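Local coordinates for protein 'Carboxyl esterase 2 (Tuber melanosporum Mel28, PDB 5MIF) that probably hydrolyses carboxylic esters as an alpha/beta-hydrolase-fold carboxylesterase of the archaea-like family found in this mycorrhizal truffle, at residues G238-T241 against D242-R245; F246-S249 against L250-D254; V283-D287 against P288-Q292. One frame throughout, in Å; residues are numbered along the deposited sequence.

Interaction 1 (G238-T241 against D242-R245); sequences GLTT and DEIR
T240 and E243 form a capping box at the start of helix 241-251, each side chain serving the backbone of the other. The OG1 of T240, the N-cap, set between its own backbone N and carbonyl carbon (chi1 78°), faces into the first turn and accepts a nearly straight bond from E243 N at 3.0 Å. In return, E243 OE1 takes the N-H of T240, with T240 N also at 3.0 Å; the donor comes in on the anti side of the carboxylate and somewhat out of its plane. The two side chains run at about a right angle, with E243 CG resting 3.4 Å from T240 OG1. The other carboxylate oxygen, E243 OE2, bonds to S51 OG, so both ends of the group are held. Apolar contact comes from L239, just before the helix: its branched end lies across I244 at about a right angle, L239 CD1 being 3.7 Å from I244 CG1. L239 also touches H317, a member of a putative catalytic triad. The extended R245 side chain ends with NH2 in a salt bridge to E226, and on the way R245 CG passes 3.2 Å from T241 O, the same oxygen that accepts from R245 N.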
loop_
_atom_site.group_PDB
_atom_site.type_symbol
_atom_site.label_atom_id
_atom_site.label_comp_id
_atom_site.label_asym_id
_atom_site.label_seq_id
_atom_site.Cartn_x
_atom_site.Cartn_y
_atom_site.Cartn_z
ATOM N N GLY A 238 -9.543 18.706 1.993
ATOM C CA GLY A 238 -8.098 18.557 2.043
ATOM C C GLY A 238 -7.343 19.333 0.978
ATOM O O GLY A 238 -6.235 19.810 1.220
ATOM N N LEU A 239 -7.943 19.448 -0.202
ATOM C CA LEU A 239 -7.341 20.154 -1.323
ATOM C C LEU A 239 -8.422 20.510 -2.334
ATOM O O LEU A 239 -9.095 19.629 -2.860
ATOM C CB LEU A 239 -6.269 19.299 -1.999
ATOM C CG LEU A 239 -5.710 19.866 -3.311
ATOM C CD1 LEU A 239 -4.965 21.162 -3.039
ATOM C CD2 LEU A 239 -4.829 18.855 -4.069
ATOM N N THR A 240 -8.560 21.796 -2.637
ATOM C CA THR A 240 -9.592 22.239 -3.568
ATOM C C THR A 240 -8.978 22.666 -4.891
ATOM O O THR A 240 -7.786 22.957 -4.964
ATOM C CB THR A 240 -10.400 23.414 -2.997
ATOM O OG1 THR A 240 -9.646 24.628 -3.137
ATOM C CG2 THR A 240 -10.723 23.171 -1.526
ATOM N N THR A 241 -9.795 22.715 -5.935
ATOM C CA THR A 241 -9.316 23.136 -7.239
ATOM C C THR A 241 -8.862 24.597 -7.201
ATOM O O THR A 241 -7.972 24.990 -7.947
ATOM C CB THR A 241 -10.391 22.954 -8.325
ATOM O OG1 THR A 241 -11.665 23.366 -7.810
ATOM C CG2 THR A 241 -10.470 21.498 -8.759
ATOM N N ASP A 242 -9.472 25.398 -6.333
ATOM C CA ASP A 242 -9.073 26.794 -6.189
ATOM C C ASP A 242 -7.692 26.938 -5.569
ATOM O O ASP A 242 -6.902 27.784 -5.989
ATOM C CB ASP A 242 -10.096 27.570 -5.359
ATOM C CG ASP A 242 -11.370 27.857 -6.132
ATOM O OD1 ASP A 242 -11.378 27.653 -7.369
ATOM O OD2 ASP A 242 -12.353 28.307 -5.504
ATOM N N GLU A 243 -7.405 26.125 -4.559
ATOM C CA GLU A 243 -6.097 26.155 -3.922
ATOM C C GLU A 243 -5.011 25.736 -4.918
ATOM O O GLU A 243 -3.913 26.295 -4.930
ATOM C CB GLU A 243 -6.088 25.249 -2.694
ATOM C CG GLU A 243 -6.866 25.795 -1.499
ATOM C CD GLU A 243 -7.004 24.779 -0.370
ATOM O OE1 GLU A 243 -7.127 23.561 -0.658
ATOM O OE2 GLU A 243 -6.932 25.198 0.806
ATOM N N ILE A 244 -5.340 24.772 -5.769
ATOM C CA ILE A 244 -4.434 24.307 -6.815
ATOM C C ILE A 244 -4.088 25.423 -7.803
ATOM O O ILE A 244 -2.919 25.619 -8.161
ATOM C CB ILE A 244 -5.036 23.110 -7.588
ATOM C CG1 ILE A 244 -5.121 21.879 -6.683
ATOM C CG2 ILE A 244 -4.211 22.785 -8.823
ATOM C CD1 ILE A 244 -5.690 20.653 -7.381
ATOM N N ARG A 245 -5.108 26.153 -8.239
ATOM C CA ARG A 245 -4.917 27.221 -9.212
ATOM C C ARG A 245 -4.091 28.341 -8.612
ATOM O O ARG A 245 -3.202 28.880 -9.267
ATOM C CB ARG A 245 -6.263 27.768 -9.661
ATOM C CG ARG A 245 -7.094 26.768 -10.400
ATOM C CD ARG A 245 -8.501 27.279 -10.582
ATOM N NE ARG A 245 -9.371 26.234 -11.101
ATOM C CZ ARG A 245 -9.355 25.818 -12.361
ATOM N NH1 ARG A 245 -8.503 26.353 -13.231
ATOM N NH2 ARG A 245 -10.182 24.857 -12.755
#

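Interaction 2 (F246-S249 against L250-D254); sequences FAAS and LFTPD
F246 and L250 make the apolar part of this contact, one turn apart on the last stretch of helix 241-251. The F246 ring, swung out with CG anti to the backbone N (chi1 -178°), offers its CE1 to L250 CD1 at 3.5 Å, and the methyl meets the ring obliquely.

Hydrogen bonds to the backbone carbonyls form the second group. F246 O accepts twice: from L250 N in the usual helical manner, and from S249 OG at 2.8 Å, both donors arriving from the same face of the carbonyl plane. The serine hydroxyl thus folds back onto its own helix. A247 O receives F251 N at 3.0 Å.

At the C-terminal end, T252, the first residue to leave helical angles, grips A248 O with two donors. T252 OG1 lies in the carbonyl plane of A248 O, on a lone pair, at 2.7 Å, while T252 N comes to the same oxygen from above the plane at 2.8 Å. The hydroxyl therefore reinforces the final main-chain bond just where the helix stops.

A CA-H...O contact follows, P253 CA lying 3.2 Å from S249 O as the chain turns off.

Around this helix end, F246 meets F55 with the ring planes at about 60° and L250 touches F55 as well. From the buried side, F251 stacks on W120 and touches the start of helix 158-173, so the end of helix 241-251 packs on helix 158-173 through F251 and on the F55 loop through F246 and L250.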
loop_
_atom_site.group_PDB
_atom_site.type_symbol
_atom_site.label_atom_id
_atom_site.label_comp_id
_atom_site.label_asym_id
_atom_site.label_seq_id
_atom_site.Cartn_x
_atom_site.Cartn_y
_atom_site.Cartn_z
ATOM N N PHE A 246 -4.385 28.667 -7.356
ATOM C CA PHE A 246 -3.637 29.676 -6.626
ATOM C C PHE A 246 -2.155 29.313 -6.513
ATOM O O PHE A 246 -1.283 30.131 -6.820
ATOM C CB PHE A 246 -4.246 29.878 -5.236
ATOM C CG PHE A 246 -3.564 30.940 -4.420
ATOM C CD1 PHE A 246 -2.451 30.641 -3.652
ATOM C CD2 PHE A 246 -4.024 32.247 -4.440
ATOM C CE1 PHE A 246 -1.818 31.626 -2.904
ATOM C CE2 PHE A 246 -3.396 33.230 -3.706
ATOM C CZ PHE A 246 -2.294 32.925 -2.935
ATOM N N ALA A 247 -1.872 28.088 -6.076
ATOM C CA ALA A 247 -0.490 27.653 -5.918
ATOM C C ALA A 247 0.231 27.676 -7.258
ATOM O O ALA A 247 1.388 28.116 -7.342
ATOM C CB ALA A 247 -0.428 26.255 -5.304
ATOM N N ALA A 248 -0.459 27.215 -8.302
ATOM C CA ALA A 248 0.114 27.168 -9.640
ATOM C C ALA A 248 0.372 28.566 -10.205
ATOM O O ALA A 248 1.288 28.759 -11.013
ATOM C CB ALA A 248 -0.797 26.397 -10.577
ATOM N N SER A 249 -0.459 29.526 -9.802
ATOM C CA SER A 249 -0.326 30.902 -10.285
ATOM C C SER A 249 0.848 31.621 -9.619
ATOM O O SER A 249 1.411 32.542 -10.201
ATOM C CB SER A 249 -1.629 31.692 -10.072
ATOM O OG SER A 249 -1.783 32.074 -8.717
ATOM N N LEU A 250 1.221 31.210 -8.407
ATOM C CA LEU A 250 2.392 31.796 -7.753
ATOM C C LEU A 250 3.690 31.132 -8.196
ATOM O O LEU A 250 4.723 31.798 -8.318
ATOM C CB LEU A 250 2.281 31.710 -6.231
ATOM C CG LEU A 250 1.149 32.497 -5.579
ATOM C CD1 LEU A 250 1.384 32.601 -4.086
ATOM C CD2 LEU A 250 1.037 33.868 -6.215
ATOM N N PHE A 251 3.636 29.822 -8.428
ATOM C CA PHE A 251 4.822 29.043 -8.779
ATOM C C PHE A 251 5.128 29.163 -10.275
ATOM O O PHE A 251 6.271 29.361 -10.667
ATOM C CB PHE A 251 4.612 27.573 -8.369
ATOM C CG PHE A 251 5.733 26.655 -8.752
ATOM C CD1 PHE A 251 7.005 26.824 -8.209
ATOM C CD2 PHE A 251 5.506 25.580 -9.607
ATOM C CE1 PHE A 251 8.041 25.964 -8.537
ATOM C CE2 PHE A 251 6.537 24.714 -9.942
ATOM C CZ PHE A 251 7.806 24.900 -9.402
ATOM N N THR A 252 4.087 29.083 -11.098
ATOM C CA THR A 252 4.211 29.262 -12.541
ATOM C C THR A 252 3.219 30.336 -13.017
ATOM O O THR A 252 2.195 30.011 -13.620
ATOM C CB THR A 252 3.949 27.947 -13.318
ATOM O OG1 THR A 252 2.763 27.318 -12.803
ATOM C CG2 THR A 252 5.121 26.985 -13.175
ATOM N N PRO A 253 3.517 31.621 -12.724
ATOM C CA PRO A 253 2.643 32.733 -13.119
ATOM C C PRO A 253 2.426 32.810 -14.634
ATOM O O PRO A 253 1.370 33.249 -15.071
ATOM C CB PRO A 253 3.385 33.973 -12.599
ATOM C CG PRO A 253 4.793 33.522 -12.345
ATOM C CD PRO A 253 4.679 32.087 -11.945
ATOM N N ASP A 254 3.417 32.396 -15.417
ATOM C CA ASP A 254 3.262 32.308 -16.866
ATOM C C ASP A 254 2.738 30.916 -17.233
ATOM O O ASP A 254 3.466 29.935 -17.119
ATOM C CB ASP A 254 4.594 32.596 -17.572
ATOM C CG ASP A 254 4.483 32.565 -19.098
ATOM O OD1 ASP A 254 3.389 32.301 -19.632
ATOM O OD2 ASP A 254 5.516 32.769 -19.768
#

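Interaction 3 (V283-D287 against P288-Q292); sequences VAEVD and PIRQQ
E285 O sits at the edge of the R290 guanidinium, taking R290 NH1 at 2.9 Å with a tilt of 25° from the plane of the group. The contact is the loop of a beta-alpha-beta unit of the alpha/beta hydrolase fold, where strand 279-284 passes into helix 290-302. A bend at chi3 (80°) turns the arginine back over the loop, and its aliphatic part lies against the end of the strand, with R290 CG 3.2 Å from A284 O and 3.9 Å from V283 CG2. The carboxylate of E285 runs alongside in the same direction, its plane 34° from the guanidinium, but its oxygens are engaged elsewhere: OE1 by G314 N and OE2 in a salt bridge to R298 of the second subunit.

The other flat group is the carboxylate of D287. I289 N approaches D287 OD1 from above the carboxylate plane, at 2.7 Å and nearly straight, while D287 OD2 bonds to H317 ND1. The geometry is consistent with a Ser-His-Asp triad of S190, H317 and D287, in which the acid would sit on this loop. The D287 carboxylate is thus held by the I289 N-H at one oxygen and by H317 at the other.

Between them, D287 to R290 is a type I beta turn, closed by R290 N to D287 O at 3.1 Å. I289 runs beside the aspartate, and I289 CG2 stands 3.3 Å from both D287 OD1 and D287 OD2.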
loop_
_atom_site.group_PDB
_atom_site.type_symbol
_atom_site.label_atom_id
_atom_site.label_comp_id
_atom_site.label_asym_id
_atom_site.label_seq_id
_atom_site.Cartn_x
_atom_site.Cartn_y
_atom_site.Cartn_z
ATOM N N VAL A 283 -1.107 7.442 -3.704
ATOM C CA VAL A 283 -2.087 8.524 -3.885
ATOM C C VAL A 283 -3.249 8.382 -2.904
ATOM O O VAL A 283 -3.536 7.284 -2.415
ATOM C CB VAL A 283 -2.656 8.575 -5.330
ATOM C CG1 VAL A 283 -1.556 8.933 -6.335
ATOM C CG2 VAL A 283 -3.358 7.252 -5.689
ATOM N N ALA A 284 -3.891 9.504 -2.586
ATOM C CA ALA A 284 -5.096 9.476 -1.767
ATOM C C ALA A 284 -6.308 9.290 -2.672
ATOM O O ALA A 284 -6.323 9.787 -3.791
ATOM C CB ALA A 284 -5.225 10.757 -0.947
ATOM N N GLU A 285 -7.328 8.591 -2.190
ATOM C CA GLU A 285 -8.506 8.332 -3.010
ATOM C C GLU A 285 -9.307 9.605 -3.278
ATOM O O GLU A 285 -9.655 9.906 -4.424
ATOM C CB GLU A 285 -9.410 7.303 -2.344
ATOM C CG GLU A 285 -10.715 7.085 -3.071
ATOM C CD GLU A 285 -11.673 6.213 -2.287
ATOM O OE1 GLU A 285 -11.598 6.227 -1.037
ATOM O OE2 GLU A 285 -12.522 5.548 -2.911
ATOM N N VAL A 286 -9.590 10.349 -2.218
ATOM C CA VAL A 286 -10.431 11.539 -2.322
ATOM C C VAL A 286 -9.534 12.771 -2.439
ATOM O O VAL A 286 -9.121 13.368 -1.448
ATOM C CB VAL A 286 -11.390 11.626 -1.119
ATOM C CG1 VAL A 286 -12.272 12.860 -1.203
ATOM C CG2 VAL A 286 -12.245 10.359 -1.056
ATOM N N ASP A 287 -9.232 13.123 -3.682
ATOM C CA ASP A 287 -8.165 14.059 -3.999
ATOM C C ASP A 287 -8.256 14.471 -5.459
ATOM O O ASP A 287 -8.166 13.624 -6.346
ATOM C CB ASP A 287 -6.800 13.422 -3.725
ATOM C CG ASP A 287 -5.632 14.392 -3.905
ATOM O OD1 ASP A 287 -5.806 15.487 -4.477
ATOM O OD2 ASP A 287 -4.500 14.042 -3.507
ATOM N N PRO A 288 -8.415 15.781 -5.716
ATOM C CA PRO A 288 -8.430 16.301 -7.085
ATOM C C PRO A 288 -7.186 15.910 -7.875
ATOM O O PRO A 288 -7.266 15.712 -9.084
ATOM C CB PRO A 288 -8.444 17.824 -6.893
ATOM C CG PRO A 288 -8.785 18.057 -5.514
ATOM C CD PRO A 288 -8.464 16.856 -4.711
ATOM N N ILE A 289 -6.052 15.799 -7.193
ATOM C CA ILE A 289 -4.783 15.598 -7.885
ATOM C C ILE A 289 -4.468 14.092 -8.055
ATOM O O ILE A 289 -3.432 13.723 -8.611
ATOM C CB ILE A 289 -3.627 16.331 -7.140
ATOM C CG1 ILE A 289 -2.588 16.854 -8.118
ATOM C CG2 ILE A 289 -2.979 15.469 -6.088
ATOM C CD1 ILE A 289 -3.097 18.013 -8.917
ATOM N N ARG A 290 -5.373 13.230 -7.593
ATOM C CA ARG A 290 -5.152 11.779 -7.640
ATOM C C ARG A 290 -4.814 11.257 -9.047
ATOM O O ARG A 290 -3.897 10.456 -9.206
ATOM C CB ARG A 290 -6.378 11.035 -7.099
ATOM C CG ARG A 290 -6.200 9.520 -7.004
ATOM C CD ARG A 290 -7.525 8.837 -6.702
ATOM N NE ARG A 290 -8.316 8.703 -7.923
ATOM C CZ ARG A 290 -9.640 8.559 -7.960
ATOM N NH1 ARG A 290 -10.341 8.526 -6.835
ATOM N NH2 ARG A 290 -10.261 8.435 -9.127
ATOM N N GLN A 291 -5.549 11.709 -10.061
ATOM C CA GLN A 291 -5.355 11.212 -11.429
ATOM C C GLN A 291 -3.927 11.423 -11.961
ATOM O O GLN A 291 -3.408 10.606 -12.736
ATOM C CB GLN A 291 -6.361 11.872 -12.381
ATOM C CG GLN A 291 -6.367 11.287 -13.790
ATOM C CD GLN A 291 -7.031 9.923 -13.858
ATOM O OE1 GLN A 291 -8.058 9.689 -13.219
ATOM N NE2 GLN A 291 -6.434 9.006 -14.619
ATOM N N GLN A 292 -3.303 12.526 -11.561
ATOM C CA GLN A 292 -1.966 12.859 -12.044
ATOM C C GLN A 292 -0.927 11.816 -11.648
ATOM O O GLN A 292 -0.128 11.375 -12.483
ATOM C CB GLN A 292 -1.540 14.239 -11.529
ATOM C CG GLN A 292 -2.278 15.363 -12.214
ATOM C CD GLN A 292 -1.767 16.728 -11.820
ATOM O OE1 GLN A 292 -0.643 16.875 -11.324
ATOM N NE2 GLN A 292 -2.614 17.741 -11.997
#

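How the interactions relate
Interactions 1 and 2 are successive parts of helix 241-251: the first caps its N-terminus, at the surface, and the second, partly buried, finishes its C-terminus. Interaction 3 is fully buried and lies at the end of a central-sheet strand, in the loop leading to helix 290-302 that holds the presumed catalytic acid. Its side chains bond to carbonyls and N-H groups of a loop, whereas the two helical contacts use hydroxyls and a carboxylate to finish helix ends. Interactions 1 and 3 touch directly: L239 CD2 lies 3.5 Å from D287 OD1, and I244 packs on P288 and I289. Interaction 2 stays about 9 Å from interaction 3 at nearest atoms.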